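Local coordinates for phosphogluconate dehydrogenase NAD-binding putative C-terminal domain-containing protein (Sinorhizobium meliloti, PDB 4EZB), which is of uncharacterised function but probably acts as an oxidoreductase, at residues Gly140-Met148 and Pro159-Val170; Thr249-Met260 and Ala280-Met291. One frame throughout, in Å; residues are numbered along the deposited sequence.

Contact 1 comes first along the chain and closes before contact 2 opens. It joins the hairpin of strands 141-147 and 159-163 and the start of helix 167-175, within the mixed sheet; a glycine-rich pattern after strand 26-30, nearer the N terminus, is consistent with a Rossmann-type fold. Contact 2 pairs helix 238-268 with helix 275-291 in the helical C-terminal part. The centres of contact 1 and contact 2 lie about 30 Å apart, on opposite sides of the chain's centre; the nearest atoms of contact 1 and contact 2 are about 8 Å apart. The long helix 190-218 links them: its first residues hold Glu-144 of contact 1, while Lys-203, Glu-206 and Ala-207 farther along it meet contact 2.

Contact 1 (Gly140-Met148 and Pro159-Val170); sequences GSFVEGAVM and PILVAGRRAVEV
NH1 of Arg-166 is bonded to two acceptors: OG of Ser-141, 2.9 Å away and nearly in the guanidinium plane, and the main-chain carbonyl of Glu-114, outside the hairpin. The bend at chi3 (71°) turns the guanidinium so that NH1 meets the serine while NE and NH2 engage the carboxylate of Glu-169 side-on, NH2 forming a salt bridge of 2.7 Å to OE2. A leucine in place of Arg-166 would probably leave the Glu-169 carboxylate without its cation and Ser-141 OG without this donor. A water joins Phe-142 O to Arg-166 N.

Across the antiparallel strands, Glu-144 with Ala-163 and Ala-146 with Leu-161 are doubly hydrogen-bonded pairs, and Met-148 N donates to Pro-159 O at 2.8 Å. Val-143 brings both branches to bear: CG1, anti to the backbone N (166°), lies 3.6 Å from Val-162 CB, whereas CG2 rests on the Arg-166 to Ala-167 peptide and meets Val-170. At the far end selenomethionine Met-148 folds back, placing CG 3.8 Å from Leu-161 CG and SE 3.9 Å from Leu-161 CD1.

Glu-144 OE2 passes 3.5 Å from Ala-163 CB, but its carboxylate is bound by the backbone N-H groups of Ala-191 and Ser-192 at the start of helix 190-218. Polar groups therefore tie this largely buried beta hairpin to helices at two points, with the apolar contacts of Val-143 between them and those of Met-148 beyond.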
# COMPACT_ATOMS: atom_id res chain seq x y z
N GLY A 140 -11.69 28.23 29.97
CA GLY A 140 -10.57 28.24 29.03
C GLY A 140 -10.90 27.71 27.65
O GLY A 140 -11.93 27.08 27.44
N SER A 141 -9.99 27.99 26.71
CA SER A 141 -10.06 27.49 25.34
C SER A 141 -9.24 26.20 25.21
O SER A 141 -8.30 25.98 25.97
CB SER A 141 -9.47 28.53 24.38
OG SER A 141 -10.21 29.75 24.41
N PHE A 142 -9.57 25.38 24.22
CA PHE A 142 -8.89 24.12 23.96
C PHE A 142 -8.28 24.16 22.56
O PHE A 142 -8.93 24.59 21.64
CB PHE A 142 -9.89 22.96 24.06
CG PHE A 142 -9.28 21.60 23.74
CD1 PHE A 142 -8.65 20.86 24.72
CD2 PHE A 142 -9.35 21.08 22.45
CE1 PHE A 142 -8.10 19.60 24.42
CE2 PHE A 142 -8.80 19.83 22.13
CZ PHE A 142 -8.17 19.09 23.12
N VAL A 143 -7.01 23.76 22.41
CA VAL A 143 -6.45 23.58 21.08
C VAL A 143 -5.94 22.15 21.04
O VAL A 143 -5.30 21.68 21.97
CB VAL A 143 -5.31 24.59 20.75
CG1 VAL A 143 -4.54 24.15 19.51
CG2 VAL A 143 -5.87 26.00 20.52
N GLU A 144 -6.20 21.44 19.97
CA GLU A 144 -5.70 20.07 19.93
C GLU A 144 -4.34 20.02 19.23
O GLU A 144 -4.21 20.51 18.12
CB GLU A 144 -6.71 19.20 19.18
CG GLU A 144 -6.14 17.82 18.91
CD GLU A 144 -6.29 17.40 17.47
OE1 GLU A 144 -6.05 16.21 17.21
OE2 GLU A 144 -6.64 18.23 16.62
N GLY A 145 -3.34 19.43 19.87
CA GLY A 145 -2.04 19.25 19.21
C GLY A 145 -1.65 17.81 18.98
O GLY A 145 -2.17 16.87 19.63
N ALA A 146 -0.72 17.61 18.06
CA ALA A 146 -0.18 16.29 17.80
C ALA A 146 1.30 16.41 17.49
O ALA A 146 1.71 17.14 16.59
CB ALA A 146 -0.93 15.61 16.67
N VAL A 147 2.10 15.70 18.27
CA VAL A 147 3.55 15.80 18.20
C VAL A 147 4.00 14.85 17.11
O VAL A 147 3.59 13.70 17.10
CB VAL A 147 4.17 15.47 19.54
CG1 VAL A 147 5.69 15.68 19.50
CG2 VAL A 147 3.51 16.32 20.63
N MSE A 148 4.81 15.36 16.17
CA MSE A 148 5.06 14.64 14.91
C MSE A 148 6.35 13.86 14.87
O MSE A 148 6.62 13.13 13.91
CB MSE A 148 5.10 15.61 13.72
CG MSE A 148 3.76 16.29 13.47
SE MSE A 148 2.32 14.94 13.32
CE MSE A 148 3.04 13.94 11.77
N PRO A 159 8.33 19.14 15.65
CA PRO A 159 7.14 19.51 14.87
C PRO A 159 5.85 19.15 15.62
O PRO A 159 5.65 17.98 16.00
CB PRO A 159 7.28 18.69 13.57
CG PRO A 159 8.24 17.57 13.91
CD PRO A 159 9.17 18.14 14.96
N ILE A 160 5.03 20.16 15.88
CA ILE A 160 3.70 19.97 16.47
C ILE A 160 2.63 20.47 15.49
O ILE A 160 2.77 21.56 14.94
CB ILE A 160 3.59 20.65 17.85
CG1 ILE A 160 4.51 19.93 18.84
CG2 ILE A 160 2.15 20.64 18.36
CD1 ILE A 160 4.77 20.64 20.16
N LEU A 161 1.61 19.65 15.23
CA LEU A 161 0.42 20.13 14.54
C LEU A 161 -0.64 20.54 15.56
O LEU A 161 -0.83 19.86 16.57
CB LEU A 161 -0.10 19.04 13.61
CG LEU A 161 0.86 18.55 12.48
CD1 LEU A 161 0.17 17.60 11.51
CD2 LEU A 161 1.51 19.71 11.71
N VAL A 162 -1.33 21.65 15.29
CA VAL A 162 -2.44 22.12 16.14
C VAL A 162 -3.72 22.41 15.33
O VAL A 162 -3.67 22.80 14.15
CB VAL A 162 -2.01 23.32 17.03
CG1 VAL A 162 -1.09 22.85 18.15
CG2 VAL A 162 -1.28 24.39 16.21
N ALA A 163 -4.87 22.19 15.95
CA ALA A 163 -6.16 22.46 15.31
C ALA A 163 -7.13 23.03 16.34
O ALA A 163 -7.18 22.54 17.47
CB ALA A 163 -6.73 21.17 14.75
N GLY A 164 -7.93 24.00 15.94
CA GLY A 164 -8.96 24.57 16.83
C GLY A 164 -9.20 26.02 16.51
O GLY A 164 -8.45 26.62 15.72
N ARG A 165 -10.25 26.60 17.10
CA ARG A 165 -10.57 28.01 16.92
C ARG A 165 -9.27 28.84 17.03
O ARG A 165 -8.94 29.59 16.11
CB ARG A 165 -11.61 28.46 17.96
CG ARG A 165 -12.69 29.39 17.43
CD ARG A 165 -13.39 30.18 18.54
NE ARG A 165 -14.03 29.34 19.57
CZ ARG A 165 -15.35 29.22 19.76
NH1 ARG A 165 -15.81 28.42 20.73
NH2 ARG A 165 -16.21 29.88 19.00
N ARG A 166 -8.50 28.62 18.10
CA ARG A 166 -7.31 29.43 18.39
C ARG A 166 -5.95 28.83 17.99
O ARG A 166 -4.90 29.32 18.38
CB ARG A 166 -7.31 29.87 19.86
CG ARG A 166 -8.56 30.70 20.19
CD ARG A 166 -8.70 31.02 21.67
NE ARG A 166 -7.70 31.98 22.11
CZ ARG A 166 -7.52 32.37 23.38
NH1 ARG A 166 -8.29 31.89 24.36
NH2 ARG A 166 -6.56 33.23 23.65
N ALA A 167 -5.99 27.79 17.16
CA ALA A 167 -4.76 27.15 16.68
C ALA A 167 -3.80 28.11 15.97
O ALA A 167 -2.59 28.07 16.21
CB ALA A 167 -5.09 25.97 15.77
N VAL A 168 -4.32 28.96 15.09
CA VAL A 168 -3.45 29.91 14.36
C VAL A 168 -2.80 30.81 15.41
O VAL A 168 -1.58 30.94 15.44
CB VAL A 168 -4.23 30.74 13.32
CG1 VAL A 168 -3.46 31.97 12.87
CG2 VAL A 168 -4.61 29.84 12.15
N GLU A 169 -3.64 31.36 16.29
CA GLU A 169 -3.20 32.21 17.38
C GLU A 169 -2.13 31.59 18.28
O GLU A 169 -1.13 32.25 18.56
CB GLU A 169 -4.40 32.70 18.20
CG GLU A 169 -3.99 33.43 19.46
CD GLU A 169 -5.13 33.56 20.45
OE1 GLU A 169 -6.32 33.41 20.06
OE2 GLU A 169 -4.82 33.81 21.62
N VAL A 170 -2.32 30.35 18.74
CA VAL A 170 -1.29 29.73 19.59
C VAL A 170 -0.03 29.36 18.82
O VAL A 170 1.05 29.55 19.33
CB VAL A 170 -1.79 28.53 20.48
CG1 VAL A 170 -3.04 28.91 21.22
CG2 VAL A 170 -1.99 27.24 19.70
O HOH W 1 -11.91 28.73 21.80
O HOH W 2 -9.32 27.10 20.46

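Contact 2 (Thr249-Met260 and Ala280-Met291); sequences TFEHGARRVTEM and ACETIAAAHAAM
His-288 ND1 donates a hydrogen bond to the carbonyl O of Thr-249, 2.9 Å long and nearly straight at 164°. The acceptor lies in the imidazole plane, and the ring's torsion (CG opposite the backbone N, chi1 177°) carries it across to the other helix. Phe-250 O sits 3.1 Å from the same His-288 ND1. One ring face is roofed by the Gly-253 to Ala-254 peptide, with Ala-254 N over its centre. Gly-253 lets the helices come close here, its CA 3.3 Å from His-288 ND1. Helix 238-268 is kinked at this point.

Apolar contacts continue on both flanks. Val-257 pushes CG2 tightly against Ala-285 CB (3.4 Å) and also onto Ile-284 CG2, while its CG1 touches Cys-281 SG at 3.7 Å. Selenomethionine Met-260 lies over Cys-281 through CB and CG, and its CE presses on Ala-280 CB. At the other end, CE of selenomethionine Met-291 reaches Thr-249 CG2 at 3.7 Å, the two side chains crossing at about a right angle. OG1 of Thr-249 turns instead to Glu-206 of helix 190-218, which also pairs with Arg-256.

Thr-249, Ile-284 and His-288 each fit as knobs into holes formed by four residues of the opposing helix. The two helix segments cross steeply, at 134°, as a helix pair of the all-helical C-terminal part, the DUF1932 family region of this probable oxidoreductase.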
# COMPACT_ATOMS: atom_id res chain seq x y z
N THR A 249 10.85 -1.88 9.84
CA THR A 249 10.12 -3.04 10.39
C THR A 249 11.01 -3.88 11.31
O THR A 249 10.57 -4.33 12.37
CB THR A 249 9.58 -3.98 9.29
OG1 THR A 249 8.97 -3.22 8.25
CG2 THR A 249 8.54 -4.97 9.86
N PHE A 250 12.27 -4.07 10.92
CA PHE A 250 13.22 -4.82 11.73
C PHE A 250 13.40 -4.15 13.10
O PHE A 250 13.08 -4.74 14.14
CB PHE A 250 14.58 -4.96 11.00
CG PHE A 250 15.65 -5.65 11.81
CD1 PHE A 250 15.44 -6.92 12.36
CD2 PHE A 250 16.89 -5.05 12.01
CE1 PHE A 250 16.42 -7.56 13.10
CE2 PHE A 250 17.88 -5.69 12.75
CZ PHE A 250 17.64 -6.94 13.30
N GLU A 251 13.86 -2.90 13.08
CA GLU A 251 14.21 -2.16 14.28
C GLU A 251 12.98 -1.79 15.12
O GLU A 251 12.88 -2.20 16.27
CB GLU A 251 15.04 -0.93 13.92
CG GLU A 251 16.10 -0.60 14.96
CD GLU A 251 16.76 0.75 14.74
OE1 GLU A 251 16.40 1.45 13.77
OE2 GLU A 251 17.62 1.12 15.57
N HIS A 252 12.05 -1.03 14.56
CA HIS A 252 10.96 -0.44 15.35
C HIS A 252 9.61 -1.08 15.10
O HIS A 252 8.57 -0.46 15.32
CB HIS A 252 10.83 1.07 15.07
CG HIS A 252 12.13 1.82 15.09
ND1 HIS A 252 12.69 2.37 13.96
CD2 HIS A 252 12.99 2.10 16.10
CE1 HIS A 252 13.83 2.96 14.27
NE2 HIS A 252 14.03 2.81 15.56
N GLY A 253 9.60 -2.33 14.64
CA GLY A 253 8.34 -2.97 14.23
C GLY A 253 7.25 -2.94 15.29
O GLY A 253 6.07 -2.76 14.98
N ALA A 254 7.66 -3.11 16.55
CA ALA A 254 6.74 -3.10 17.68
C ALA A 254 5.97 -1.77 17.76
O ALA A 254 4.74 -1.77 17.68
CB ALA A 254 7.47 -3.39 18.98
N ARG A 255 6.70 -0.66 17.86
CA ARG A 255 6.10 0.68 17.95
C ARG A 255 5.36 1.13 16.67
O ARG A 255 4.38 1.88 16.75
CB ARG A 255 7.13 1.73 18.40
CG ARG A 255 7.76 1.38 19.75
CD ARG A 255 7.93 2.60 20.64
NE ARG A 255 7.98 2.24 22.07
CZ ARG A 255 7.98 3.11 23.08
NH1 ARG A 255 7.95 4.42 22.85
NH2 ARG A 255 8.02 2.67 24.33
N ARG A 256 5.82 0.65 15.51
CA ARG A 256 5.15 0.88 14.22
C ARG A 256 3.77 0.20 14.12
O ARG A 256 2.85 0.72 13.46
CB ARG A 256 6.06 0.45 13.05
CG ARG A 256 7.30 1.32 12.90
CD ARG A 256 8.24 0.83 11.80
NE ARG A 256 7.79 1.25 10.47
CZ ARG A 256 7.98 2.45 9.93
NH1 ARG A 256 8.61 3.42 10.59
NH2 ARG A 256 7.52 2.71 8.70
N VAL A 257 3.63 -0.95 14.79
CA VAL A 257 2.34 -1.64 14.92
C VAL A 257 1.34 -0.90 15.83
O VAL A 257 0.13 -0.93 15.56
CB VAL A 257 2.53 -3.09 15.40
CG1 VAL A 257 1.21 -3.72 15.84
CG2 VAL A 257 3.15 -3.91 14.29
N THR A 258 1.84 -0.28 16.90
CA THR A 258 1.00 0.56 17.77
C THR A 258 0.44 1.74 16.98
O THR A 258 -0.77 1.92 16.93
CB THR A 258 1.76 1.08 19.01
OG1 THR A 258 2.71 0.11 19.44
CG2 THR A 258 0.78 1.38 20.14
N GLU A 259 1.33 2.53 16.37
CA GLU A 259 0.95 3.64 15.46
C GLU A 259 -0.12 3.24 14.42
O GLU A 259 -1.01 4.04 14.11
CB GLU A 259 2.18 4.19 14.74
CG GLU A 259 3.28 4.71 15.65
CD GLU A 259 4.57 4.99 14.91
OE1 GLU A 259 4.53 5.71 13.89
OE2 GLU A 259 5.63 4.50 15.35
N MSE A 260 -0.00 2.02 13.88
CA MSE A 260 -0.98 1.47 12.92
C MSE A 260 -2.30 1.11 13.56
O MSE A 260 -3.35 1.40 12.99
CB MSE A 260 -0.41 0.24 12.18
CG MSE A 260 -0.95 0.10 10.75
SE MSE A 260 -0.87 1.81 9.76
CE MSE A 260 -1.28 1.23 7.92
N ALA A 280 -2.19 -3.93 7.51
CA ALA A 280 -0.80 -3.46 7.56
C ALA A 280 -0.13 -3.65 8.94
O ALA A 280 1.00 -4.15 9.04
CB ALA A 280 -0.70 -2.03 7.08
N CYS A 281 -0.88 -3.27 9.98
CA CYS A 281 -0.54 -3.53 11.38
C CYS A 281 -0.25 -5.00 11.63
O CYS A 281 0.81 -5.33 12.17
CB CYS A 281 -1.70 -3.04 12.27
SG CYS A 281 -1.93 -3.87 13.86
N GLU A 282 -1.18 -5.88 11.27
CA GLU A 282 -0.92 -7.32 11.32
C GLU A 282 0.40 -7.69 10.61
O GLU A 282 1.23 -8.43 11.15
CB GLU A 282 -2.08 -8.10 10.70
CG GLU A 282 -1.63 -9.48 10.19
CD GLU A 282 -2.76 -10.46 9.96
OE1 GLU A 282 -2.46 -11.59 9.49
OE2 GLU A 282 -3.94 -10.13 10.25
N THR A 283 0.59 -7.16 9.41
CA THR A 283 1.72 -7.53 8.56
C THR A 283 3.04 -7.11 9.16
O THR A 283 3.98 -7.91 9.22
CB THR A 283 1.59 -6.93 7.14
OG1 THR A 283 0.38 -7.41 6.54
CG2 THR A 283 2.80 -7.34 6.26
N ILE A 284 3.11 -5.85 9.58
CA ILE A 284 4.32 -5.30 10.19
C ILE A 284 4.69 -6.06 11.49
O ILE A 284 5.86 -6.37 11.73
CB ILE A 284 4.17 -3.78 10.40
CG1 ILE A 284 4.17 -3.06 9.05
CG2 ILE A 284 5.28 -3.22 11.29
CD1 ILE A 284 3.66 -1.63 9.13
N ALA A 285 3.68 -6.39 12.30
CA ALA A 285 3.89 -7.18 13.54
C ALA A 285 4.35 -8.59 13.23
O ALA A 285 5.28 -9.09 13.88
CB ALA A 285 2.62 -7.23 14.37
N ALA A 286 3.69 -9.25 12.28
CA ALA A 286 4.09 -10.59 11.86
C ALA A 286 5.52 -10.58 11.36
O ALA A 286 6.28 -11.48 11.68
CB ALA A 286 3.16 -11.11 10.78
N ALA A 287 5.89 -9.55 10.59
CA ALA A 287 7.21 -9.46 9.96
C ALA A 287 8.31 -9.12 10.97
O ALA A 287 9.41 -9.69 10.91
CB ALA A 287 7.21 -8.44 8.82
N HIS A 288 7.99 -8.22 11.90
CA HIS A 288 8.90 -7.89 12.99
C HIS A 288 9.25 -9.14 13.83
O HIS A 288 10.43 -9.42 14.10
CB HIS A 288 8.29 -6.82 13.89
CG HIS A 288 9.14 -6.48 15.07
ND1 HIS A 288 10.20 -5.59 15.00
CD2 HIS A 288 9.11 -6.92 16.35
CE1 HIS A 288 10.77 -5.50 16.18
NE2 HIS A 288 10.13 -6.29 17.02
N ALA A 289 8.21 -9.88 14.22
CA ALA A 289 8.36 -11.15 14.94
C ALA A 289 9.20 -12.13 14.13
O ALA A 289 10.17 -12.71 14.63
CB ALA A 289 6.98 -11.75 15.26
N ALA A 290 8.84 -12.30 12.86
CA ALA A 290 9.53 -13.18 11.94
C ALA A 290 11.04 -12.92 11.89
O ALA A 290 11.84 -13.85 11.80
CB ALA A 290 8.92 -13.08 10.55
N MSE A 291 11.43 -11.64 11.96
CA MSE A 291 12.84 -11.27 11.80
C MSE A 291 13.70 -11.28 13.06
O MSE A 291 14.92 -11.28 12.95
CB MSE A 291 12.91 -9.90 11.15
CG MSE A 291 12.48 -10.01 9.68
SE MSE A 291 12.91 -8.31 8.76
CE MSE A 291 11.36 -7.31 9.48